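Local structure of beta-N-acetylhexosaminidase (3RCN) at residues A[82-87]-A[125-130]; A[159-164]-A[236-241]; A[422-427]-A[531-536]. The protein probably hydrolyses terminal non-reducing N-acetyl-D-hexosamine residues from N-acetyl-beta-D-hexosaminides. All blocks are in the same frame, centred on the assembly; numbering follows the deposited sequence.

Contact 1 of 3, residues A[82-87]-A[125-130]; sequences LEVSDA and WSVPRV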
loop_
_atom_site.group_PDB
_atom_site.type_symbol
_atom_site.label_atom_id
_atom_site.label_comp_id
_atom_site.label_asym_id
_atom_site.label_seq_id
_atom_site.Cartn_x
_atom_site.Cartn_y
_atom_site.Cartn_z
ATOM N N LEU A 82 -15.200 20.814 -19.450
ATOM C CA LEU A 82 -14.955 19.534 -20.130
ATOM C C LEU A 82 -15.969 19.250 -21.234
ATOM O O LEU A 82 -17.181 19.219 -21.013
ATOM C CB LEU A 82 -14.876 18.377 -19.125
ATOM C CG LEU A 82 -15.035 16.937 -19.621
ATOM C CD1 LEU A 82 -14.213 16.675 -20.856
ATOM C CD2 LEU A 82 -14.641 15.975 -18.525
ATOM N N GLU A 83 -15.451 19.034 -22.432
ATOM C CA GLU A 83 -16.289 18.943 -23.615
ATOM C C GLU A 83 -16.036 17.652 -24.388
ATOM O O GLU A 83 -14.894 17.340 -24.730
ATOM C CB GLU A 83 -16.033 20.157 -24.511
ATOM C CG GLU A 83 -16.929 20.227 -25.721
ATOM C CD GLU A 83 -18.390 20.311 -25.343
ATOM O OE1 GLU A 83 -18.704 20.980 -24.328
ATOM O OE2 GLU A 83 -19.216 19.698 -26.058
ATOM N N VAL A 84 -17.111 16.911 -24.658
ATOM C CA VAL A 84 -17.033 15.652 -25.402
ATOM C C VAL A 84 -17.766 15.730 -26.760
ATOM O O VAL A 84 -18.967 15.980 -26.838
ATOM C CB VAL A 84 -17.561 14.485 -24.560
ATOM C CG1 VAL A 84 -16.928 13.176 -25.008
ATOM C CG2 VAL A 84 -17.262 14.735 -23.094
ATOM N N SER A 85 -17.016 15.420 -27.808
ATOM C CA SER A 85 -17.212 15.871 -29.187
ATOM C C SER A 85 -16.569 14.802 -30.051
ATOM O O SER A 85 -16.499 13.644 -29.649
ATOM C CB SER A 85 -16.531 17.206 -29.452
ATOM O OG SER A 85 -17.259 18.270 -28.879
ATOM N N ASP A 86 -16.238 15.158 -31.285
ATOM C CA ASP A 86 -15.279 14.362 -32.056
ATOM C C ASP A 86 -13.976 14.095 -31.244
ATOM O O ASP A 86 -13.201 13.180 -31.570
ATOM C CB ASP A 86 -14.952 15.055 -33.386
ATOM C CG ASP A 86 -14.177 16.364 -33.198
ATOM O OD1 ASP A 86 -14.764 17.347 -32.689
ATOM O OD2 ASP A 86 -12.981 16.412 -33.575
ATOM N N ALA A 87 -13.719 14.921 -30.225
ATOM C CA ALA A 87 -12.604 14.714 -29.285
ATOM C C ALA A 87 -12.973 15.046 -27.833
ATOM O O ALA A 87 -14.040 15.600 -27.551
ATOM C CB ALA A 87 -11.375 15.509 -29.715
ATOM N N TRP A 125 -13.120 1.984 -25.328
ATOM C CA TRP A 125 -13.801 2.486 -24.158
ATOM C C TRP A 125 -14.665 3.583 -24.690
ATOM O O TRP A 125 -14.404 4.123 -25.761
ATOM C CB TRP A 125 -12.832 3.063 -23.143
ATOM C CG TRP A 125 -11.882 2.098 -22.542
ATOM C CD1 TRP A 125 -11.183 1.130 -23.185
ATOM C CD2 TRP A 125 -11.518 2.009 -21.160
ATOM N NE1 TRP A 125 -10.397 0.436 -22.291
ATOM C CE2 TRP A 125 -10.590 0.956 -21.039
ATOM C CE3 TRP A 125 -11.887 2.716 -20.014
ATOM C CZ2 TRP A 125 -10.022 0.594 -19.816
ATOM C CZ3 TRP A 125 -11.322 2.355 -18.802
ATOM C CH2 TRP A 125 -10.399 1.308 -18.714
ATOM N N SER A 126 -15.701 3.924 -23.953
ATOM C CA SER A 126 -16.550 4.998 -24.401
ATOM C C SER A 126 -16.761 6.073 -23.351
ATOM O O SER A 126 -16.999 5.780 -22.179
ATOM C CB SER A 126 -17.874 4.433 -24.881
ATOM O OG SER A 126 -17.654 3.680 -26.049
ATOM N N VAL A 127 -16.654 7.321 -23.790
ATOM C CA VAL A 127 -17.025 8.465 -22.976
ATOM C C VAL A 127 -18.344 9.032 -23.479
ATOM O O VAL A 127 -18.443 9.441 -24.632
ATOM C CB VAL A 127 -15.969 9.576 -23.057
ATOM C CG1 VAL A 127 -15.061 9.536 -21.848
ATOM C CG2 VAL A 127 -15.170 9.449 -24.345
ATOM N N PRO A 128 -19.370 9.050 -22.620
ATOM C CA PRO A 128 -20.632 9.678 -23.021
ATOM C C PRO A 128 -20.385 11.129 -23.427
ATOM O O PRO A 128 -19.508 11.762 -22.854
ATOM C CB PRO A 128 -21.482 9.607 -21.747
ATOM C CG PRO A 128 -20.522 9.305 -20.637
ATOM C CD PRO A 128 -19.421 8.519 -21.249
ATOM N N ARG A 129 -21.121 11.642 -24.406
ATOM C CA ARG A 129 -20.889 13.013 -24.833
ATOM C C ARG A 129 -21.574 13.967 -23.869
ATOM O O ARG A 129 -22.788 13.911 -23.687
ATOM C CB ARG A 129 -21.355 13.235 -26.274
ATOM C CG ARG A 129 -20.465 12.548 -27.303
ATOM C CD ARG A 129 -20.722 13.057 -28.711
ATOM N NE ARG A 129 -19.886 12.372 -29.694
ATOM C CZ ARG A 129 -20.157 11.163 -30.190
ATOM N NH1 ARG A 129 -21.236 10.503 -29.782
ATOM N NH2 ARG A 129 -19.349 10.604 -31.088
ATOM N N VAL A 130 -20.777 14.828 -23.241
ATOM C CA VAL A 130 -21.281 15.770 -22.247
ATOM C C VAL A 130 -20.555 17.105 -22.311
ATOM O O VAL A 130 -19.473 17.225 -22.895
ATOM C CB VAL A 130 -21.103 15.245 -20.807
ATOM C CG1 VAL A 130 -21.813 13.933 -20.620
ATOM C CG2 VAL A 130 -19.628 15.108 -20.472
#

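Contact 2 of 3, residues A[159-164]-A[236-241]; sequences RFIEVM and RHITVI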
loop_
_atom_site.group_PDB
_atom_site.type_symbol
_atom_site.label_atom_id
_atom_site.label_comp_id
_atom_site.label_asym_id
_atom_site.label_seq_id
_atom_site.Cartn_x
_atom_site.Cartn_y
_atom_site.Cartn_z
ATOM N N ARG A 159 -1.061 6.049 -1.395
ATOM C CA ARG A 159 -2.359 5.552 -1.864
ATOM C C ARG A 159 -3.514 6.370 -1.312
ATOM O O ARG A 159 -4.470 6.682 -2.024
ATOM C CB ARG A 159 -2.542 4.075 -1.515
ATOM C CG ARG A 159 -1.991 3.146 -2.576
ATOM C CD ARG A 159 -3.074 2.779 -3.561
ATOM N NE ARG A 159 -2.959 3.502 -4.809
ATOM C CZ ARG A 159 -3.914 3.534 -5.729
ATOM N NH1 ARG A 159 -5.047 2.889 -5.521
ATOM N NH2 ARG A 159 -3.748 4.228 -6.850
ATOM N N PHE A 160 -3.425 6.713 -0.034
ATOM C CA PHE A 160 -4.371 7.636 0.572
ATOM C C PHE A 160 -4.385 8.981 -0.171
ATOM O O PHE A 160 -5.448 9.563 -0.399
ATOM C CB PHE A 160 -4.015 7.838 2.044
ATOM C CG PHE A 160 -4.945 8.768 2.779
ATOM C CD1 PHE A 160 -6.133 8.294 3.323
ATOM C CD2 PHE A 160 -4.627 10.115 2.933
ATOM C CE1 PHE A 160 -6.990 9.142 3.992
ATOM C CE2 PHE A 160 -5.482 10.970 3.607
ATOM C CZ PHE A 160 -6.664 10.481 4.138
ATOM N N ILE A 161 -3.208 9.463 -0.562
ATOM C CA ILE A 161 -3.100 10.733 -1.283
ATOM C C ILE A 161 -3.749 10.640 -2.666
ATOM O O ILE A 161 -4.404 11.577 -3.121
ATOM C CB ILE A 161 -1.632 11.180 -1.436
ATOM C CG1 ILE A 161 -1.110 11.728 -0.109
ATOM C CG2 ILE A 161 -1.506 12.226 -2.531
ATOM C CD1 ILE A 161 0.403 11.886 -0.050
ATOM N N GLU A 162 -3.580 9.496 -3.319
ATOM C CA GLU A 162 -4.161 9.265 -4.637
ATOM C C GLU A 162 -5.690 9.287 -4.576
ATOM O O GLU A 162 -6.364 9.862 -5.447
ATOM C CB GLU A 162 -3.666 7.926 -5.189
ATOM C CG GLU A 162 -4.101 7.644 -6.613
ATOM C CD GLU A 162 -3.238 8.342 -7.659
ATOM O OE1 GLU A 162 -2.267 7.698 -8.120
ATOM O OE2 GLU A 162 -3.534 9.512 -8.029
ATOM N N VAL A 163 -6.237 8.656 -3.540
ATOM C CA VAL A 163 -7.679 8.673 -3.314
ATOM C C VAL A 163 -8.183 10.085 -2.993
ATOM O O VAL A 163 -9.291 10.455 -3.388
ATOM C CB VAL A 163 -8.092 7.694 -2.201
ATOM C CG1 VAL A 163 -9.568 7.806 -1.918
ATOM C CG2 VAL A 163 -7.731 6.255 -2.595
HETATM N N MSE A 164 -7.371 10.873 -2.287
HETATM C CA MSE A 164 -7.723 12.274 -2.009
HETATM C C MSE A 164 -7.863 13.101 -3.285
HETATM O O MSE A 164 -8.814 13.862 -3.442
HETATM C CB MSE A 164 -6.673 12.957 -1.131
HETATM C CG MSE A 164 -6.681 12.587 0.331
HETATM SE SE MSE A 164 -5.261 13.581 1.254
HETATM C CE MSE A 164 -5.794 15.430 0.987
ATOM N N ARG A 236 -0.237 15.797 -7.818
ATOM C CA ARG A 236 -1.697 15.783 -7.682
ATOM C C ARG A 236 -2.331 17.084 -7.140
ATOM O O ARG A 236 -3.499 17.085 -6.725
ATOM C CB ARG A 236 -2.155 14.537 -6.919
ATOM C CG ARG A 236 -1.920 13.236 -7.704
ATOM C CD ARG A 236 -1.450 12.121 -6.782
ATOM N NE ARG A 236 -1.054 10.926 -7.516
ATOM C CZ ARG A 236 0.145 10.724 -8.057
ATOM N NH1 ARG A 236 1.094 11.645 -7.971
ATOM N NH2 ARG A 236 0.396 9.589 -8.691
ATOM N N HIS A 237 -1.525 18.142 -7.009
ATOM C CA HIS A 237 -2.040 19.459 -6.620
ATOM C C HIS A 237 -2.610 19.453 -5.214
ATOM O O HIS A 237 -3.617 20.089 -4.909
ATOM C CB HIS A 237 -3.046 19.998 -7.647
ATOM C CG HIS A 237 -2.413 20.310 -8.961
ATOM N ND1 HIS A 237 -1.740 21.490 -9.198
ATOM C CD2 HIS A 237 -2.280 19.570 -10.087
ATOM C CE1 HIS A 237 -1.251 21.474 -10.423
ATOM N NE2 HIS A 237 -1.568 20.321 -10.986
ATOM N N ILE A 238 -1.933 18.713 -4.358
ATOM C CA ILE A 238 -2.251 18.707 -2.955
ATOM C C ILE A 238 -1.097 19.377 -2.212
ATOM O O ILE A 238 0.080 19.069 -2.449
ATOM C CB ILE A 238 -2.490 17.271 -2.475
ATOM C CG1 ILE A 238 -3.709 16.693 -3.204
ATOM C CG2 ILE A 238 -2.667 17.223 -0.976
ATOM C CD1 ILE A 238 -3.828 15.183 -3.114
ATOM N N THR A 239 -1.442 20.321 -1.341
ATOM C CA THR A 239 -0.464 21.001 -0.513
ATOM C C THR A 239 -0.323 20.175 0.763
ATOM O O THR A 239 -1.328 19.751 1.340
ATOM C CB THR A 239 -0.920 22.446 -0.209
ATOM O OG1 THR A 239 -0.892 23.217 -1.417
ATOM C CG2 THR A 239 -0.017 23.113 0.834
ATOM N N VAL A 240 0.912 19.899 1.170
ATOM C CA VAL A 240 1.139 19.156 2.406
ATOM C C VAL A 240 1.574 20.097 3.533
ATOM O O VAL A 240 2.692 20.622 3.524
ATOM C CB VAL A 240 2.213 18.066 2.237
ATOM C CG1 VAL A 240 2.465 17.378 3.563
ATOM C CG2 VAL A 240 1.785 17.033 1.187
ATOM N N ILE A 241 0.690 20.296 4.505
ATOM C CA ILE A 241 1.001 21.111 5.672
ATOM C C ILE A 241 1.466 20.222 6.824
ATOM O O ILE A 241 0.682 19.465 7.389
ATOM C CB ILE A 241 -0.233 21.894 6.116
ATOM C CG1 ILE A 241 -0.573 22.975 5.087
ATOM C CG2 ILE A 241 -0.024 22.478 7.512
ATOM C CD1 ILE A 241 -1.981 23.546 5.258
#

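Contact 3 of 3, residues A[422-427]-A[531-536]; sequences VGFVTT and WKRDYD. With SO4 (sulfate ion), chain G.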
loop_
_atom_site.group_PDB
_atom_site.type_symbol
_atom_site.label_atom_id
_atom_site.label_comp_id
_atom_site.label_asym_id
_atom_site.label_seq_id
_atom_site.Cartn_x
_atom_site.Cartn_y
_atom_site.Cartn_z
ATOM N N VAL A 422 -16.154 5.903 19.736
ATOM C CA VAL A 422 -15.693 7.061 20.479
ATOM C C VAL A 422 -16.265 8.320 19.847
ATOM O O VAL A 422 -16.606 8.333 18.667
ATOM C CB VAL A 422 -14.145 7.184 20.506
ATOM C CG1 VAL A 422 -13.510 6.064 21.322
ATOM C CG2 VAL A 422 -13.567 7.244 19.096
ATOM N N GLY A 423 -16.374 9.378 20.637
ATOM C CA GLY A 423 -16.868 10.635 20.127
ATOM C C GLY A 423 -18.361 10.585 19.899
ATOM O O GLY A 423 -19.047 9.686 20.380
ATOM N N PHE A 424 -18.855 11.588 19.183
ATOM C CA PHE A 424 -20.266 11.715 18.851
ATOM C C PHE A 424 -20.634 10.817 17.682
ATOM O O PHE A 424 -19.770 10.451 16.881
ATOM C CB PHE A 424 -20.591 13.168 18.504
ATOM C CG PHE A 424 -19.989 14.164 19.453
ATOM C CD1 PHE A 424 -20.410 14.228 20.766
ATOM C CD2 PHE A 424 -18.992 15.028 19.028
ATOM C CE1 PHE A 424 -19.852 15.136 21.640
ATOM C CE2 PHE A 424 -18.438 15.942 19.899
ATOM C CZ PHE A 424 -18.870 15.996 21.206
ATOM N N VAL A 425 -21.911 10.467 17.565
ATOM C CA VAL A 425 -22.329 9.767 16.367
ATOM C C VAL A 425 -22.242 10.774 15.239
ATOM O O VAL A 425 -22.924 11.792 15.265
ATOM C CB VAL A 425 -23.795 9.288 16.449
ATOM C CG1 VAL A 425 -24.230 8.665 15.112
ATOM C CG2 VAL A 425 -23.981 8.303 17.600
ATOM N N THR A 426 -21.439 10.468 14.228
ATOM C CA THR A 426 -21.321 11.349 13.081
ATOM C C THR A 426 -21.577 10.522 11.836
ATOM O O THR A 426 -20.721 9.734 11.411
ATOM C CB THR A 426 -19.893 11.898 12.983
ATOM O OG1 THR A 426 -19.491 12.452 14.247
ATOM C CG2 THR A 426 -19.790 12.937 11.861
ATOM N N THR A 427 -22.710 10.761 11.191
ATOM C CA THR A 427 -23.148 9.822 10.175
ATOM C C THR A 427 -22.864 10.360 8.789
ATOM O O THR A 427 -22.453 11.511 8.624
ATOM C CB THR A 427 -24.657 9.553 10.294
ATOM O OG1 THR A 427 -25.379 10.752 9.988
ATOM C CG2 THR A 427 -25.010 9.105 11.702
ATOM N N TRP A 531 -15.255 5.194 24.114
ATOM C CA TRP A 531 -15.871 6.191 24.982
ATOM C C TRP A 531 -16.949 6.960 24.211
ATOM O O TRP A 531 -16.634 7.773 23.347
ATOM C CB TRP A 531 -14.787 7.147 25.475
ATOM C CG TRP A 531 -15.214 7.994 26.625
ATOM C CD1 TRP A 531 -15.384 9.351 26.629
ATOM C CD2 TRP A 531 -15.535 7.544 27.944
ATOM N NE1 TRP A 531 -15.786 9.767 27.870
ATOM C CE2 TRP A 531 -15.887 8.678 28.696
ATOM C CE3 TRP A 531 -15.557 6.290 28.562
ATOM C CZ2 TRP A 531 -16.256 8.598 30.036
ATOM C CZ3 TRP A 531 -15.924 6.214 29.893
ATOM C CH2 TRP A 531 -16.265 7.363 30.615
ATOM N N LYS A 532 -18.209 6.781 24.587
ATOM C CA LYS A 532 -19.310 7.312 23.788
ATOM C C LYS A 532 -19.749 8.691 24.243
ATOM O O LYS A 532 -20.181 8.865 25.380
ATOM C CB LYS A 532 -20.514 6.376 23.832
ATOM C CG LYS A 532 -20.335 5.049 23.145
ATOM C CD LYS A 532 -21.660 4.306 23.115
ATOM C CE LYS A 532 -21.473 2.883 22.574
ATOM N NZ LYS A 532 -22.746 2.101 22.540
ATOM N N ARG A 533 -19.692 9.657 23.334
ATOM C CA ARG A 533 -20.081 11.020 23.667
ATOM C C ARG A 533 -21.396 11.424 23.008
ATOM O O ARG A 533 -21.759 10.911 21.944
ATOM C CB ARG A 533 -18.965 12.003 23.306
ATOM C CG ARG A 533 -17.715 11.791 24.133
ATOM C CD ARG A 533 -16.600 12.679 23.667
ATOM N NE ARG A 533 -16.950 14.084 23.800
ATOM C CZ ARG A 533 -16.154 15.083 23.441
ATOM N NH1 ARG A 533 -16.545 16.341 23.601
ATOM N NH2 ARG A 533 -14.962 14.823 22.922
ATOM N N ASP A 534 -22.119 12.316 23.687
ATOM C CA ASP A 534 -23.380 12.878 23.205
ATOM C C ASP A 534 -23.335 14.405 23.238
ATOM O O ASP A 534 -23.235 15.014 24.304
ATOM C CB ASP A 534 -24.552 12.367 24.049
ATOM C CG ASP A 534 -25.863 13.054 23.707
ATOM O OD1 ASP A 534 -26.000 13.562 22.573
ATOM O OD2 ASP A 534 -26.760 13.086 24.579
ATOM N N TYR A 535 -23.422 15.022 22.065
ATOM C CA TYR A 535 -23.196 16.461 21.947
ATOM C C TYR A 535 -24.166 17.299 22.762
ATOM O O TYR A 535 -23.787 18.329 23.317
ATOM C CB TYR A 535 -23.238 16.912 20.486
ATOM C CG TYR A 535 -22.871 18.367 20.303
ATOM C CD1 TYR A 535 -23.793 19.283 19.814
ATOM C CD2 TYR A 535 -21.604 18.831 20.646
ATOM C CE1 TYR A 535 -23.461 20.625 19.656
ATOM C CE2 TYR A 535 -21.261 20.164 20.496
ATOM C CZ TYR A 535 -22.193 21.059 19.999
ATOM O OH TYR A 535 -21.851 22.387 19.845
ATOM N N ASP A 536 -25.420 16.874 22.822
ATOM C CA ASP A 536 -26.430 17.660 23.516
ATOM C C ASP A 536 -26.209 17.614 25.024
ATOM O O ASP A 536 -26.258 18.645 25.705
ATOM C CB ASP A 536 -27.831 17.174 23.147
ATOM C CG ASP A 536 -28.131 17.344 21.665
ATOM O OD1 ASP A 536 -27.584 18.286 21.046
ATOM O OD2 ASP A 536 -28.909 16.534 21.118
HETATM S S SO4 G . -25.718 4.987 22.069
HETATM O O1 SO4 G . -25.271 3.647 22.447
HETATM O O2 SO4 G . -25.518 5.221 20.641
HETATM O O3 SO4 G . -27.139 5.114 22.377
HETATM O O4 SO4 G . -24.958 5.987 22.817
#

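Contact 1 of 3, residues A[82-87]-A[125-130]
Val84, the last residue of strand 80-84, presses against Val127, Arg129 and Val130 of the antiparallel strand 125-134, in the mixed beta-sheet of the domain that precedes the catalytic barrel in family 20 hexosaminidases. Over these short lengths the two strands run 109° apart in direction, far from straight antiparallel, and a single backbone hydrogen bond joins the two segments: Val84 N gives its proton to Val130 O (3.0 Å, 149° at the hydrogen). The pairing goes on through Leu82 and Val132, while strand 125-134 also bonds strand 16-26 through Val127 with Leu24 and Arg129 with Gly20.

The two methyls of Val84 are spent on different neighbours. With CG1 opposite the backbone N (chi1 -154°), that methyl is carried over the 127-129 backbone, 3.6 Å from Pro128 O, and it also faces Val127 CG2 at 4.2 Å. CG2, beside the backbone N, instead meets Val130 CG2 at 3.6 Å. Although the CB of Val130 is directed away from strand 80-84, its CG2 still touches Val84. Leu108 and Leu109 of helix 95-109 cover Val130 and Val127, closing this apolar patch within the domain.

Arg129 edges the patch. Its methylenes run alongside the carbonyl of Val84, with CB 3.7 Å from Val84 O. The polar end then passes the Ser85 turn, and NH1 makes a weak hydrogen bond to Thr21 O. Ser85 O lies at the edge of the guanidinium, near its plane, yet 3.6 Å from Arg129 NE.

Contact 2 of 3, residues A[159-164]-A[236-241]
Ile161 and Ile238 meet where helix 154-166 of the family 20 (beta/alpha)8 barrel packs on the loop leading into strand 239-243. This inner part is close, and its side chains are all apolar: Ile238 CD1 lies 3.8 Å from Ile161 CG2 and 3.7 Å from Ile161 O, pushed against the side of the helix. Met164, present as selenomethionine, bends at its last torsion and lays CE 4.1 Å from Ile238 CG2. Leu172 of the intervening strand 171-178 touches all three side chains and completes the layer between the barrel strands and the helix.

Toward the partly exposed side the contact becomes ionic and looser. Glu162, bent at chi2 (81°), swings its carboxylate to the guanidinium edge of Arg236, whose NE donates to OE2 at 2.9 Å. NE approaches from above the carboxylate plane, and the two flat groups are turned 49° apart. The second bond, Arg236 NH2 to Glu162 OE1 (3.3 Å), is weak, and Arg159 NH2 adds only a long ion pair to OE1. Arg236 NH1 is taken up by Phe232 O in helix 223-235. A leucine in place of Arg236 would probably strip Glu162 of its close ionic partner and leave Phe232 O without this donor. With arginines flanking its carboxylate, Glu162 is likely to stay ionised, and the charge pairing links helix 154-166 to the residue just past the end of helix 223-235.

Contact 3 of 3, residues A[422-427]-A[531-536]
The Phe424 ring is wedged between Arg533 and Tyr535, just beyond a short parallel two-stranded sheet in which strand 531-532, near the C-terminus, pairs with strand 422-423 of the catalytic domain. Tyr535 comes at it in an edge-to-face (T-shaped) stack: the tyrosine edge is directed at the phenylalanine face, the centroids are 5.6 Å apart and the planes stand at 84°. Tyr535 CB also lies over the Phe424 face as a CH-pi contact, 4.2 Å from the ring centroid.

Arg533 meets the far end of the phenylalanine obliquely, its guanidinium plane inclined 59° to the ring. A bend at chi3 (61°) folds the chain so that Phe424 CZ comes over one guanidinium face, 3.4 Å from Arg533 NH1. That group is fixed by two salt bridges, NH1 to Glu538 and NH2 to Glu403. The Arg533 side chain lies about 8 Å from that of Glu316, the predicted proton donor, so the C-terminal segment reaches the neighbourhood of the probable active site.

Between the strands Gly423 carries the pairing. Its carbonyl O accepts from Arg533 N at 3.0 Å. Gly423 N gives a weak bond to Trp531 O (3.2 Å). Lys532 extends from the opposite face to that of Val422 and Trp531, and its NZ donates at 3.0 Å to O1 of a sulfate ion, probably from the crystallisation liquor, which Gly415 N also binds.

Overall arrangement
The three contacts follow one another along the chain without touching. Contact 1 belongs to the domain before the barrel, contact 2 to the barrel near the centre of the chain, and contact 3 to the C-terminal end folded back on the catalytic domain; the centres of contacts 1 and 3 are about 45 Å apart. Contact 2 is the buried one, while contacts 1 and 3 are partly buried. No helix or strand is shared. Strand pairing and valine methyls dominate contact 1, whereas contact 2 joins a helix to the loop before a strand through aliphatic groups and a salt bridge. Contact 3 combines brief parallel pairing with aromatic and cationic groups, close to the predicted catalytic residue.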